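Local structure of benzoate 1,2-dioxygenase beta subunit (Burkholderia mallei ATCC 23344, 3E99) at residues W26-L30 against V73-K77; D31-A37 against P141-K146; W113-S117 against D160-I164; S18-K24 against D87-H92. The protein is the beta subunit of a ring-hydroxylating dioxygenase that probably supports, mainly structurally, the alpha subunit that converts benzoate to its cis-dihydrodiol. All coordinates share one frame; numbering follows the deposited sequence.

How the contacts relate
The four contacts join helices, strands and C-terminal tail of an NTF2-like cone. Contact 1 packs two helices, and the chain runs on from helix 26-30 into contact 2, which pairs two strand ends, the two centres about 14 Å apart. Contact 3 lays the tail on strand 106-119 and contact 4 sets helix 7-22 against the neighbouring strand 89-103; their centres are about 8 Å apart and both touch the second subunit, another copy of this protein. I164 links three contacts: its OXT is 2.8 Å from H92 NE2 of contact 4, its O 2.8 Å from K146 NZ of contact 2. The R75-D160 salt bridge ties contact 1 to contact 3, L21 to contact 4.

Contact 1. Residues W26-L30 against V73-K77; sequences WDAWL and VFRIK
The indole of W26 has the methyl CG2 of I76 over one face, 3.7 Å above the ring plane and displaced toward the rim. This is a CH-pi contact, with CG2 4.1 Å from the centroid of the six-membered ring. K77 CG and V73 CG1 approach the same indole obliquely, CG lying 3.8 Å from W26 CD1. The second indole, W29, is also met obliquely, by V73 CG2 at CZ3.

V73 divides its two methyls between neighbours. CG1 is anti to the backbone N (chi1 158°) and abuts W26 CB at 3.5 Å, while CG2 turns to W29; L30 comes tip to tip with both branches through CD1. The tight grouping illustrates how one beta-branched residue can serve two tryptophans about a helical turn apart, a methyl to each.

A polar fastening borders this apolar patch. The K77 chain, extended beyond CG, slides past W26 in the opposite direction, its CE 4.0 Å from W26 CD1, and delivers NZ to D27 OD1 at 2.8 Å. In this salt bridge NZ meets OD1 on the syn side, 22° out of the carboxylate plane, on the exposed side of the contact, where D27 lies. An acetate ion also lies near K77.

Deeper in, E17 accepts a hydrogen bond from W29 NE1, and L21 of helix 7-22 touches both indoles. The segment axes run nearly antiparallel, at 168° and 11.3 Å, a spacing bridged by the large side chains: this is aromatic-aliphatic helix packing within the helical layer of an NTF2-like alpha+beta fold.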
loop_
_atom_site.group_PDB
_atom_site.type_symbol
_atom_site.label_atom_id
_atom_site.label_comp_id
_atom_site.label_asym_id
_atom_site.label_seq_id
_atom_site.Cartn_x
_atom_site.Cartn_y
_atom_site.Cartn_z
ATOM N N TRP A 26 13.968 17.195 -8.302
ATOM C CA TRP A 26 14.895 16.266 -8.981
ATOM C C TRP A 26 16.282 16.299 -8.370
ATOM O O TRP A 26 16.893 15.268 -8.210
ATOM C CB TRP A 26 14.992 16.577 -10.490
ATOM C CG TRP A 26 13.740 16.714 -11.174
ATOM C CD1 TRP A 26 13.263 17.838 -11.797
ATOM C CD2 TRP A 26 12.746 15.707 -11.354
ATOM N NE1 TRP A 26 12.040 17.594 -12.339
ATOM C CE2 TRP A 26 11.698 16.287 -12.092
ATOM C CE3 TRP A 26 12.643 14.363 -10.975
ATOM C CZ2 TRP A 26 10.553 15.583 -12.436
ATOM C CZ3 TRP A 26 11.494 13.659 -11.308
ATOM C CH2 TRP A 26 10.454 14.283 -12.028
ATOM N N ASP A 27 16.784 17.499 -8.007
ATOM C CA ASP A 27 18.100 17.608 -7.371
ATOM C C ASP A 27 18.146 16.977 -5.989
ATOM O O ASP A 27 19.095 16.292 -5.653
ATOM C CB ASP A 27 18.567 19.070 -7.299
ATOM C CG ASP A 27 18.733 19.693 -8.657
ATOM O OD1 ASP A 27 18.787 18.945 -9.659
ATOM O OD2 ASP A 27 18.823 20.932 -8.717
ATOM N N ALA A 28 17.136 17.221 -5.178
ATOM C CA ALA A 28 17.027 16.567 -3.855
ATOM C C ALA A 28 16.952 15.030 -3.980
ATOM O O ALA A 28 17.569 14.279 -3.193
ATOM C CB ALA A 28 15.805 17.119 -3.099
ATOM N N TRP A 29 16.199 14.573 -4.964
ATOM C CA TRP A 29 16.095 13.159 -5.291
ATOM C C TRP A 29 17.467 12.545 -5.623
ATOM O O TRP A 29 17.802 11.489 -5.122
ATOM C CB TRP A 29 15.125 12.916 -6.438
ATOM C CG TRP A 29 15.031 11.435 -6.801
ATOM C CD1 TRP A 29 14.410 10.432 -6.099
ATOM C CD2 TRP A 29 15.645 10.815 -7.934
ATOM N NE1 TRP A 29 14.572 9.231 -6.744
ATOM C CE2 TRP A 29 15.343 9.436 -7.869
ATOM C CE3 TRP A 29 16.396 11.300 -9.012
ATOM C CZ2 TRP A 29 15.753 8.533 -8.846
ATOM C CZ3 TRP A 29 16.859 10.392 -9.986
ATOM C CH2 TRP A 29 16.534 8.994 -9.874
ATOM N N LEU A 30 18.223 13.189 -6.505
ATOM C CA LEU A 30 19.542 12.705 -6.865
ATOM C C LEU A 30 20.402 12.596 -5.651
ATOM O O LEU A 30 21.239 11.714 -5.597
ATOM C CB LEU A 30 20.229 13.616 -7.908
ATOM C CG LEU A 30 19.682 13.470 -9.326
ATOM C CD1 LEU A 30 20.002 14.706 -10.215
ATOM C CD2 LEU A 30 20.096 12.143 -9.976
ATOM N N VAL A 73 17.986 12.973 -15.438
ATOM C CA VAL A 73 17.267 14.088 -14.785
ATOM C C VAL A 73 17.391 15.358 -15.628
ATOM O O VAL A 73 16.430 16.108 -15.742
ATOM C CB VAL A 73 17.773 14.308 -13.324
ATOM C CG1 VAL A 73 17.476 15.717 -12.827
ATOM C CG2 VAL A 73 17.236 13.234 -12.382
ATOM N N PHE A 74 18.557 15.607 -16.229
ATOM C CA PHE A 74 18.725 16.746 -17.109
ATOM C C PHE A 74 17.724 16.646 -18.258
ATOM O O PHE A 74 17.101 17.636 -18.589
ATOM C CB PHE A 74 20.153 16.880 -17.706
ATOM C CG PHE A 74 20.413 18.264 -18.294
ATOM C CD1 PHE A 74 20.079 18.570 -19.612
ATOM C CD2 PHE A 74 20.936 19.261 -17.492
ATOM C CE1 PHE A 74 20.274 19.814 -20.101
ATOM C CE2 PHE A 74 21.156 20.513 -17.971
ATOM C CZ PHE A 74 20.835 20.802 -19.276
ATOM N N ARG A 75 17.591 15.453 -18.874
ATOM C CA ARG A 75 16.623 15.261 -19.982
ATOM C C ARG A 75 15.175 15.534 -19.527
ATOM O O ARG A 75 14.402 16.173 -20.237
ATOM C CB ARG A 75 16.718 13.850 -20.625
ATOM C CG ARG A 75 15.701 13.662 -21.790
ATOM C CD ARG A 75 15.608 12.221 -22.383
ATOM N NE ARG A 75 15.447 11.136 -21.394
ATOM C CZ ARG A 75 14.376 10.902 -20.609
ATOM N NH1 ARG A 75 13.299 11.682 -20.610
ATOM N NH2 ARG A 75 14.399 9.863 -19.778
ATOM N N ILE A 76 14.827 15.040 -18.356
ATOM C CA ILE A 76 13.498 15.265 -17.810
ATOM C C ILE A 76 13.242 16.761 -17.604
ATOM O O ILE A 76 12.185 17.287 -17.954
ATOM C CB ILE A 76 13.279 14.444 -16.531
ATOM C CG1 ILE A 76 13.080 12.945 -16.903
ATOM C CG2 ILE A 76 12.077 14.994 -15.732
ATOM C CD1 ILE A 76 13.474 11.979 -15.826
ATOM N N LYS A 77 14.206 17.452 -17.003
ATOM C CA LYS A 77 14.055 18.887 -16.804
ATOM C C LYS A 77 13.861 19.589 -18.143
ATOM O O LYS A 77 12.987 20.483 -18.275
ATOM C CB LYS A 77 15.271 19.464 -16.053
ATOM C CG LYS A 77 15.440 19.015 -14.651
ATOM C CD LYS A 77 16.586 19.799 -14.002
ATOM C CE LYS A 77 16.794 19.453 -12.549
ATOM N NZ LYS A 77 18.063 20.089 -12.077
#

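Contact 2. Residues D31-A37 against P141-K146; sequences DCYRADA and PKIVSK
A parallel beta bridge pairs Y33 with I143, just after helix 26-30 and just before both segments turn a corner. Two backbone hydrogen bonds flank I143: its N donates to C32 O at 2.7 Å, and R34 N donates to I143 O at 2.9 Å. On the inner side the phenol of Y33 lies alongside I143, whose CD1 sits over one ring face, 3.6 Å from the centroid in a CH-pi contact. At the phenol end, K146 passes CD near the ring plane and gives a hydrogen bond from NZ to Y33 OH at 3.2 Å; the stronger partners are E17 for OH and Y132 for NZ, which also hydrogen-bonds I164 O.

Beyond the bridge, R34 to A37 form a type I turn, while V144 and S145 make a classic beta bulge against A133, with corners at A35-D36 and V144. The guanidinium of R34 grips D36 side-on, with NE to OD1 at 2.8 Å and NH2 to OD2, while D135 takes NH1. V144 CG2 lies centrally over one guanidinium face, 3.4 Å from CZ. K142 folds back at chi2 (-81°), which brings NZ to D31 O at 2.7 Å. A water spans D36 O and V144 O.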
loop_
_atom_site.group_PDB
_atom_site.type_symbol
_atom_site.label_atom_id
_atom_site.label_comp_id
_atom_site.label_asym_id
_atom_site.label_seq_id
_atom_site.Cartn_x
_atom_site.Cartn_y
_atom_site.Cartn_z
ATOM N N ASP A 31 20.229 13.501 -4.687
ATOM C CA ASP A 31 21.046 13.444 -3.468
ATOM C C ASP A 31 20.716 12.293 -2.535
ATOM O O ASP A 31 21.422 12.103 -1.560
ATOM C CB ASP A 31 20.975 14.752 -2.683
ATOM C CG ASP A 31 21.915 15.806 -3.226
ATOM O OD1 ASP A 31 22.925 15.453 -3.892
ATOM O OD2 ASP A 31 21.622 16.991 -2.972
ATOM N N CYS A 32 19.680 11.514 -2.835
ATOM C CA CYS A 32 19.418 10.281 -2.084
ATOM C C CYS A 32 20.286 9.145 -2.578
ATOM O O CYS A 32 20.243 8.048 -1.978
ATOM C CB CYS A 32 17.942 9.843 -2.224
ATOM S SG CYS A 32 16.775 11.028 -1.579
ATOM N N TYR A 33 21.035 9.394 -3.666
ATOM C CA TYR A 33 21.876 8.393 -4.313
ATOM C C TYR A 33 23.360 8.703 -4.165
ATOM O O TYR A 33 23.791 9.829 -4.379
ATOM C CB TYR A 33 21.552 8.225 -5.812
ATOM C CG TYR A 33 20.174 7.595 -6.053
ATOM C CD1 TYR A 33 19.013 8.340 -5.914
ATOM C CD2 TYR A 33 20.047 6.259 -6.424
ATOM C CE1 TYR A 33 17.755 7.772 -6.139
ATOM C CE2 TYR A 33 18.805 5.684 -6.663
ATOM C CZ TYR A 33 17.660 6.416 -6.471
ATOM O OH TYR A 33 16.420 5.819 -6.711
ATOM N N ARG A 34 24.129 7.697 -3.789
ATOM C CA ARG A 34 25.587 7.861 -3.698
ATOM C C ARG A 34 26.150 8.075 -5.106
ATOM O O ARG A 34 25.647 7.519 -6.088
ATOM C CB ARG A 34 26.235 6.666 -3.000
ATOM C CG ARG A 34 27.328 7.101 -2.050
ATOM C CD ARG A 34 27.722 6.035 -1.027
ATOM N NE ARG A 34 28.335 4.881 -1.668
ATOM C CZ ARG A 34 28.857 3.865 -0.995
ATOM N NH1 ARG A 34 28.806 3.847 0.326
ATOM N NH2 ARG A 34 29.405 2.853 -1.638
ATOM N N ALA A 35 27.216 8.872 -5.224
ATOM C CA ALA A 35 27.776 9.142 -6.551
ATOM C C ALA A 35 28.088 7.842 -7.322
ATOM O O ALA A 35 27.975 7.793 -8.544
ATOM C CB ALA A 35 29.012 10.035 -6.440
ATOM N N ASP A 36 28.434 6.781 -6.597
ATOM C CA ASP A 36 28.740 5.478 -7.208
ATOM C C ASP A 36 27.541 4.513 -7.229
ATOM O O ASP A 36 27.723 3.312 -7.410
ATOM C CB ASP A 36 29.911 4.806 -6.485
ATOM C CG ASP A 36 29.585 4.399 -5.070
ATOM O OD1 ASP A 36 28.637 4.954 -4.469
ATOM O OD2 ASP A 36 30.306 3.528 -4.550
ATOM N N ALA A 37 26.328 5.043 -7.078
ATOM C CA ALA A 37 25.125 4.207 -7.103
ATOM C C ALA A 37 24.948 3.498 -8.444
ATOM O O ALA A 37 25.099 4.108 -9.494
ATOM C CB ALA A 37 23.869 5.036 -6.774
ATOM N N PRO A 141 21.035 9.287 4.489
ATOM C CA PRO A 141 21.224 7.997 3.821
ATOM C C PRO A 141 21.514 8.153 2.341
ATOM O O PRO A 141 21.084 9.134 1.748
ATOM C CB PRO A 141 19.865 7.289 4.033
ATOM C CG PRO A 141 19.296 7.972 5.226
ATOM C CD PRO A 141 19.673 9.391 5.049
ATOM N N LYS A 142 22.220 7.174 1.757
ATOM C CA LYS A 142 22.587 7.213 0.354
ATOM C C LYS A 142 22.426 5.838 -0.264
ATOM O O LYS A 142 23.005 4.848 0.214
ATOM C CB LYS A 142 24.044 7.670 0.167
ATOM C CG LYS A 142 24.404 9.064 0.654
ATOM C CD LYS A 142 24.000 10.153 -0.368
ATOM C CE LYS A 142 24.239 11.564 0.114
ATOM N NZ LYS A 142 24.044 12.564 -1.018
ATOM N N ILE A 143 21.601 5.761 -1.301
ATOM C CA ILE A 143 21.450 4.527 -2.059
ATOM C C ILE A 143 22.758 4.126 -2.749
ATOM O O ILE A 143 23.328 4.894 -3.507
ATOM C CB ILE A 143 20.334 4.627 -3.109
ATOM C CG1 ILE A 143 18.959 4.804 -2.377
ATOM C CG2 ILE A 143 20.404 3.383 -4.021
ATOM C CD1 ILE A 143 17.849 5.420 -3.172
ATOM N N VAL A 144 23.205 2.904 -2.497
ATOM C CA VAL A 144 24.430 2.348 -3.117
ATOM C C VAL A 144 24.054 1.481 -4.320
ATOM O O VAL A 144 24.763 1.450 -5.315
ATOM C CB VAL A 144 25.209 1.481 -2.114
ATOM C CG1 VAL A 144 26.315 0.752 -2.825
ATOM C CG2 VAL A 144 25.762 2.346 -0.988
ATOM N N SER A 145 22.901 0.821 -4.256
ATOM C CA SER A 145 22.412 0.002 -5.368
ATOM C C SER A 145 20.878 -0.060 -5.389
ATOM O O SER A 145 20.258 -0.243 -4.359
ATOM C CB SER A 145 23.000 -1.420 -5.273
ATOM O OG SER A 145 22.214 -2.382 -5.982
ATOM N N LYS A 146 20.287 0.109 -6.576
ATOM C CA LYS A 146 18.872 -0.052 -6.806
ATOM C C LYS A 146 18.606 -1.030 -7.956
ATOM O O LYS A 146 19.106 -0.885 -9.064
ATOM C CB LYS A 146 18.213 1.299 -7.049
ATOM C CG LYS A 146 16.748 1.233 -7.506
ATOM C CD LYS A 146 16.115 2.538 -7.298
ATOM C CE LYS A 146 14.715 2.600 -7.955
ATOM N NZ LYS A 146 14.004 3.860 -7.495
HETATM O O HOH W 1 25.149 11.863 -3.069
HETATM O O HOH W 2 27.480 0.808 -6.164
#

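Contact 3. Residues W113-S117 against D160-I164; sequences WHTLS and DIYHI
T115 meets the carbonyl of H163 with every atom of its side chain. CB lies 3.1 Å from H163 O, OG1 donates a hydrogen bond to that oxygen at 2.6 Å, and the methyl CG2 rests 3.5 Å from it. With OG1 anti to the carbonyl carbon (chi1 -56°), the hydroxyl reaches H163 O from above the carbonyl plane, 46° out of it, rather than along a lone pair.

The residues two places before and after T115, on the same face of the strand, add to this bond. W113 packs CH2 on I164 CG2 at 3.7 Å, the two side chains side by side. S117 places OG at the edge of the H163 imidazole, near its plane and 3.6 Å from NE2. ND1 accepts from D160 N at 3.0 Å, almost in the ring plane, which helps to set the rotation of the imidazole, while Y162 CE1 lies over one ring face.

R72 and R75 of helix 66-82 form salt bridges with D160, joining this segment to that helix. The tail lies on one side of strand 106-119 while H114, on the other, meets H114 of neighbouring subunits, consistent with the concave face of an NTF2-like cone.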
loop_
_atom_site.group_PDB
_atom_site.type_symbol
_atom_site.label_atom_id
_atom_site.label_comp_id
_atom_site.label_asym_id
_atom_site.label_seq_id
_atom_site.Cartn_x
_atom_site.Cartn_y
_atom_site.Cartn_z
ATOM N N TRP A 113 5.943 -2.368 -4.902
ATOM C CA TRP A 113 5.556 -0.995 -5.113
ATOM C C TRP A 113 4.568 -0.929 -6.264
ATOM O O TRP A 113 4.386 -1.877 -7.052
ATOM C CB TRP A 113 6.821 -0.120 -5.372
ATOM C CG TRP A 113 7.601 -0.652 -6.506
ATOM C CD1 TRP A 113 8.703 -1.485 -6.425
ATOM C CD2 TRP A 113 7.385 -0.419 -7.897
ATOM N NE1 TRP A 113 9.156 -1.775 -7.659
ATOM C CE2 TRP A 113 8.385 -1.138 -8.592
ATOM C CE3 TRP A 113 6.467 0.349 -8.638
ATOM C CZ2 TRP A 113 8.464 -1.158 -9.963
ATOM C CZ3 TRP A 113 6.566 0.350 -9.990
ATOM C CH2 TRP A 113 7.562 -0.398 -10.658
ATOM N N HIS A 114 3.849 0.177 -6.285
ATOM C CA HIS A 114 2.776 0.427 -7.212
ATOM C C HIS A 114 2.751 1.950 -7.330
ATOM O O HIS A 114 2.476 2.681 -6.389
ATOM C CB HIS A 114 1.432 -0.127 -6.706
ATOM C CG HIS A 114 0.258 0.187 -7.581
ATOM N ND1 HIS A 114 -1.024 0.326 -7.091
ATOM C CD2 HIS A 114 0.170 0.391 -8.919
ATOM C CE1 HIS A 114 -1.856 0.579 -8.092
ATOM N NE2 HIS A 114 -1.149 0.644 -9.211
ATOM N N THR A 115 3.103 2.426 -8.507
ATOM C CA THR A 115 3.046 3.799 -8.798
ATOM C C THR A 115 1.845 4.014 -9.668
ATOM O O THR A 115 1.692 3.362 -10.697
ATOM C CB THR A 115 4.297 4.238 -9.577
ATOM O OG1 THR A 115 5.444 3.885 -8.804
ATOM C CG2 THR A 115 4.256 5.771 -9.766
ATOM N N LEU A 116 1.030 4.974 -9.270
ATOM C CA LEU A 116 -0.114 5.377 -10.041
ATOM C C LEU A 116 0.270 6.707 -10.726
ATOM O O LEU A 116 0.989 7.498 -10.160
ATOM C CB LEU A 116 -1.298 5.519 -9.095
ATOM C CG LEU A 116 -1.951 4.190 -8.711
ATOM C CD1 LEU A 116 -2.684 4.312 -7.391
ATOM C CD2 LEU A 116 -2.865 3.662 -9.840
ATOM N N SER A 117 -0.175 6.932 -11.953
ATOM C CA SER A 117 0.278 8.070 -12.695
ATOM C C SER A 117 -0.917 8.607 -13.435
ATOM O O SER A 117 -1.803 7.844 -13.853
ATOM C CB SER A 117 1.401 7.603 -13.636
ATOM O OG SER A 117 1.968 8.659 -14.350
ATOM N N ASP A 160 9.645 5.863 -17.111
ATOM C CA ASP A 160 10.833 6.615 -16.765
ATOM C C ASP A 160 11.117 6.476 -15.299
ATOM O O ASP A 160 10.325 5.883 -14.564
ATOM C CB ASP A 160 10.619 8.067 -17.137
ATOM C CG ASP A 160 11.905 8.753 -17.591
ATOM O OD1 ASP A 160 13.001 8.348 -17.163
ATOM O OD2 ASP A 160 11.811 9.698 -18.388
ATOM N N ILE A 161 12.245 7.047 -14.877
ATOM C CA ILE A 161 12.708 6.957 -13.505
ATOM C C ILE A 161 11.737 7.494 -12.456
ATOM O O ILE A 161 11.756 7.065 -11.302
ATOM C CB ILE A 161 14.128 7.598 -13.343
ATOM C CG1 ILE A 161 14.159 9.059 -13.780
ATOM C CG2 ILE A 161 15.144 6.822 -14.128
ATOM C CD1 ILE A 161 15.521 9.671 -13.533
ATOM N N TYR A 162 10.871 8.431 -12.845
ATOM C CA TYR A 162 9.889 8.974 -11.886
ATOM C C TYR A 162 8.679 8.074 -11.657
ATOM O O TYR A 162 7.790 8.405 -10.851
ATOM C CB TYR A 162 9.458 10.366 -12.285
ATOM C CG TYR A 162 8.980 10.507 -13.692
ATOM C CD1 TYR A 162 7.659 10.218 -14.040
ATOM C CD2 TYR A 162 9.817 10.988 -14.679
ATOM C CE1 TYR A 162 7.210 10.366 -15.347
ATOM C CE2 TYR A 162 9.360 11.149 -15.986
ATOM C CZ TYR A 162 8.083 10.825 -16.310
ATOM O OH TYR A 162 7.695 11.025 -17.598
ATOM N N HIS A 163 8.618 6.951 -12.368
ATOM C CA HIS A 163 7.552 5.952 -12.182
ATOM C C HIS A 163 7.930 4.810 -11.255
ATOM O O HIS A 163 7.064 4.011 -10.893
ATOM C CB HIS A 163 7.187 5.285 -13.484
ATOM C CG HIS A 163 6.512 6.166 -14.458
ATOM N ND1 HIS A 163 7.054 6.434 -15.688
ATOM C CD2 HIS A 163 5.327 6.819 -14.409
ATOM C CE1 HIS A 163 6.241 7.233 -16.358
ATOM N NE2 HIS A 163 5.175 7.465 -15.614
ATOM N N ILE A 164 9.205 4.752 -10.868
ATOM C CA ILE A 164 9.789 3.609 -10.165
ATOM C C ILE A 164 10.650 4.059 -9.026
ATOM O O ILE A 164 11.438 3.229 -8.508
ATOM C CB ILE A 164 10.592 2.695 -11.145
ATOM C CG1 ILE A 164 11.736 3.501 -11.772
ATOM C CG2 ILE A 164 9.660 2.179 -12.224
ATOM C CD1 ILE A 164 12.559 2.794 -12.819
ATOM O OXT ILE A 164 10.611 5.254 -8.598
#

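Contact 4. Residues S18-K24 against D87-H92; sequences SRLLDDK and DTRTSH
A single buried carboxylate, that of D22, takes three hydrogen bonds from strand 89-103, two of them on the same oxygen. OD1 accepts from H92 ND1 at 2.6 Å on its syn side and from T90 OG1 at 2.8 Å on its anti side. OD2 receives H92 N at 2.9 Å in an almost straight bond (179°). H92 is therefore held through both its backbone and its ring, with OD1 close to the imidazole plane although that ring and the carboxylate are turned 48° from one another.

Around the imidazole, S18 O lies over one face, S18 CB touches H92 CB at 3.6 Å, and L21 CD1 approaches NE2 obliquely. That nitrogen is hydrogen-bonded to OXT of the C-terminal residue I164, so H92 stands between two acidic groups.

Further along, the helix ends in a Schellman motif with K24 at its positive-phi C-prime position. The K24 chain runs out from there and bends at chi4 (-81°), bringing NZ to T88 O at 2.9 Å. One water accepts from K24 NZ and donates to L21 O and T90 OG1; another joins D22 O to T90 N. The two waters thus bridge the end of the helix to the strand. Beyond the strand, the second subunit takes up R89 through its D153 and H92 O through its N112.

With a carboxylate at each ring nitrogen, H92 may well be doubly protonated and positively charged, which would partly balance D22 and the C-terminus.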
loop_
_atom_site.group_PDB
_atom_site.type_symbol
_atom_site.label_atom_id
_atom_site.label_comp_id
_atom_site.label_asym_id
_atom_site.label_seq_id
_atom_site.Cartn_x
_atom_site.Cartn_y
_atom_site.Cartn_z
ATOM N N SER A 18 10.975 8.442 -2.645
ATOM C CA SER A 18 9.863 8.370 -3.597
ATOM C C SER A 18 9.032 9.663 -3.626
ATOM O O SER A 18 8.567 10.068 -4.700
ATOM C CB SER A 18 9.003 7.102 -3.352
ATOM O OG SER A 18 8.515 7.073 -2.044
ATOM N N ARG A 19 8.872 10.338 -2.484
ATOM C CA ARG A 19 8.228 11.645 -2.443
ATOM C C ARG A 19 8.957 12.673 -3.307
ATOM O O ARG A 19 8.322 13.515 -3.981
ATOM C CB ARG A 19 8.108 12.191 -1.003
ATOM C CG ARG A 19 7.594 13.628 -0.927
ATOM C CD ARG A 19 7.185 13.998 0.459
ATOM N NE ARG A 19 8.170 13.638 1.454
ATOM C CZ ARG A 19 9.292 14.302 1.703
ATOM N NH1 ARG A 19 9.611 15.378 1.022
ATOM N NH2 ARG A 19 10.081 13.909 2.682
ATOM N N LEU A 20 10.288 12.635 -3.298
ATOM C CA LEU A 20 11.035 13.616 -4.082
ATOM C C LEU A 20 10.747 13.466 -5.599
ATOM O O LEU A 20 10.707 14.468 -6.322
ATOM C CB LEU A 20 12.531 13.563 -3.747
ATOM C CG LEU A 20 12.806 13.943 -2.283
ATOM C CD1 LEU A 20 14.271 13.714 -1.942
ATOM C CD2 LEU A 20 12.366 15.367 -1.926
ATOM N N LEU A 21 10.477 12.252 -6.062
ATOM C CA LEU A 21 10.046 12.020 -7.442
ATOM C C LEU A 21 8.632 12.505 -7.664
ATOM O O LEU A 21 8.329 13.154 -8.658
ATOM C CB LEU A 21 10.104 10.517 -7.816
ATOM C CG LEU A 21 11.456 9.875 -7.939
ATOM C CD1 LEU A 21 11.328 8.341 -8.004
ATOM C CD2 LEU A 21 12.159 10.459 -9.170
ATOM N N ASP A 22 7.741 12.173 -6.741
ATOM C CA ASP A 22 6.343 12.544 -6.920
ATOM C C ASP A 22 6.186 14.062 -6.908
ATOM O O ASP A 22 5.319 14.591 -7.594
ATOM C CB ASP A 22 5.445 11.949 -5.852
ATOM C CG ASP A 22 5.309 10.432 -5.965
ATOM O OD1 ASP A 22 5.435 9.884 -7.069
ATOM O OD2 ASP A 22 5.000 9.802 -4.936
ATOM N N ASP A 23 7.036 14.730 -6.160
ATOM C CA ASP A 23 6.987 16.196 -6.044
ATOM C C ASP A 23 7.951 16.928 -6.991
ATOM O O ASP A 23 8.065 18.146 -6.927
ATOM C CB ASP A 23 7.230 16.615 -4.618
ATOM C CG ASP A 23 6.020 16.342 -3.701
ATOM O OD1 ASP A 23 4.907 16.061 -4.207
ATOM O OD2 ASP A 23 6.232 16.359 -2.465
ATOM N N LYS A 24 8.616 16.176 -7.875
ATOM C CA LYS A 24 9.458 16.687 -8.938
ATOM C C LYS A 24 10.625 17.515 -8.444
ATOM O O LYS A 24 11.074 18.450 -9.128
ATOM C CB LYS A 24 8.578 17.405 -9.961
ATOM C CG LYS A 24 7.355 16.495 -10.279
ATOM C CD LYS A 24 6.614 16.793 -11.511
ATOM C CE LYS A 24 5.441 15.793 -11.714
ATOM N NZ LYS A 24 5.861 14.472 -12.313
ATOM N N ASP A 87 0.024 18.314 -16.414
ATOM C CA ASP A 87 1.254 17.634 -16.071
ATOM C C ASP A 87 0.913 16.199 -15.738
ATOM O O ASP A 87 -0.273 15.859 -15.613
ATOM C CB ASP A 87 1.899 18.314 -14.865
ATOM C CG ASP A 87 3.359 17.902 -14.665
ATOM O OD1 ASP A 87 3.942 17.260 -15.564
ATOM O OD2 ASP A 87 3.907 18.222 -13.592
ATOM N N THR A 88 1.948 15.369 -15.596
ATOM C CA THR A 88 1.821 13.995 -15.090
ATOM C C THR A 88 1.981 13.974 -13.575
ATOM O O THR A 88 3.033 14.372 -13.060
ATOM C CB THR A 88 2.905 13.099 -15.690
ATOM O OG1 THR A 88 2.799 13.119 -17.124
ATOM C CG2 THR A 88 2.739 11.673 -15.234
ATOM N N ARG A 89 0.930 13.573 -12.862
ATOM C CA ARG A 89 0.993 13.473 -11.403
ATOM C C ARG A 89 1.229 12.027 -11.045
ATOM O O ARG A 89 0.545 11.160 -11.552
ATOM C CB ARG A 89 -0.295 13.963 -10.776
ATOM C CG ARG A 89 -0.638 15.410 -11.191
ATOM C CD ARG A 89 -2.011 15.761 -10.792
ATOM N NE ARG A 89 -2.442 16.985 -11.449
ATOM C CZ ARG A 89 -3.702 17.303 -11.718
ATOM N NH1 ARG A 89 -4.684 16.479 -11.403
ATOM N NH2 ARG A 89 -3.982 18.465 -12.313
ATOM N N THR A 90 2.210 11.765 -10.190
ATOM C CA THR A 90 2.566 10.379 -9.861
ATOM C C THR A 90 2.391 10.217 -8.352
ATOM O O THR A 90 2.476 11.199 -7.591
ATOM C CB THR A 90 4.010 9.992 -10.267
ATOM O OG1 THR A 90 4.955 10.852 -9.630
ATOM C CG2 THR A 90 4.225 10.058 -11.804
ATOM N N SER A 91 2.178 8.985 -7.936
ATOM C CA SER A 91 2.020 8.660 -6.520
ATOM C C SER A 91 2.613 7.281 -6.285
ATOM O O SER A 91 2.082 6.276 -6.744
ATOM C CB SER A 91 0.568 8.666 -6.092
ATOM O OG SER A 91 0.456 8.573 -4.670
ATOM N N HIS A 92 3.766 7.258 -5.614
ATOM C CA HIS A 92 4.430 6.025 -5.214
ATOM C C HIS A 92 3.781 5.442 -3.960
ATOM O O HIS A 92 3.356 6.187 -3.061
ATOM C CB HIS A 92 5.917 6.277 -4.915
ATOM C CG HIS A 92 6.744 6.493 -6.135
ATOM N ND1 HIS A 92 6.538 7.551 -6.994
ATOM C CD2 HIS A 92 7.776 5.778 -6.649
ATOM C CE1 HIS A 92 7.388 7.455 -7.997
ATOM N NE2 HIS A 92 8.160 6.402 -7.802
HETATM O O HOH W 3 6.757 12.548 -10.685
HETATM O O HOH W 4 2.967 14.224 -8.704
#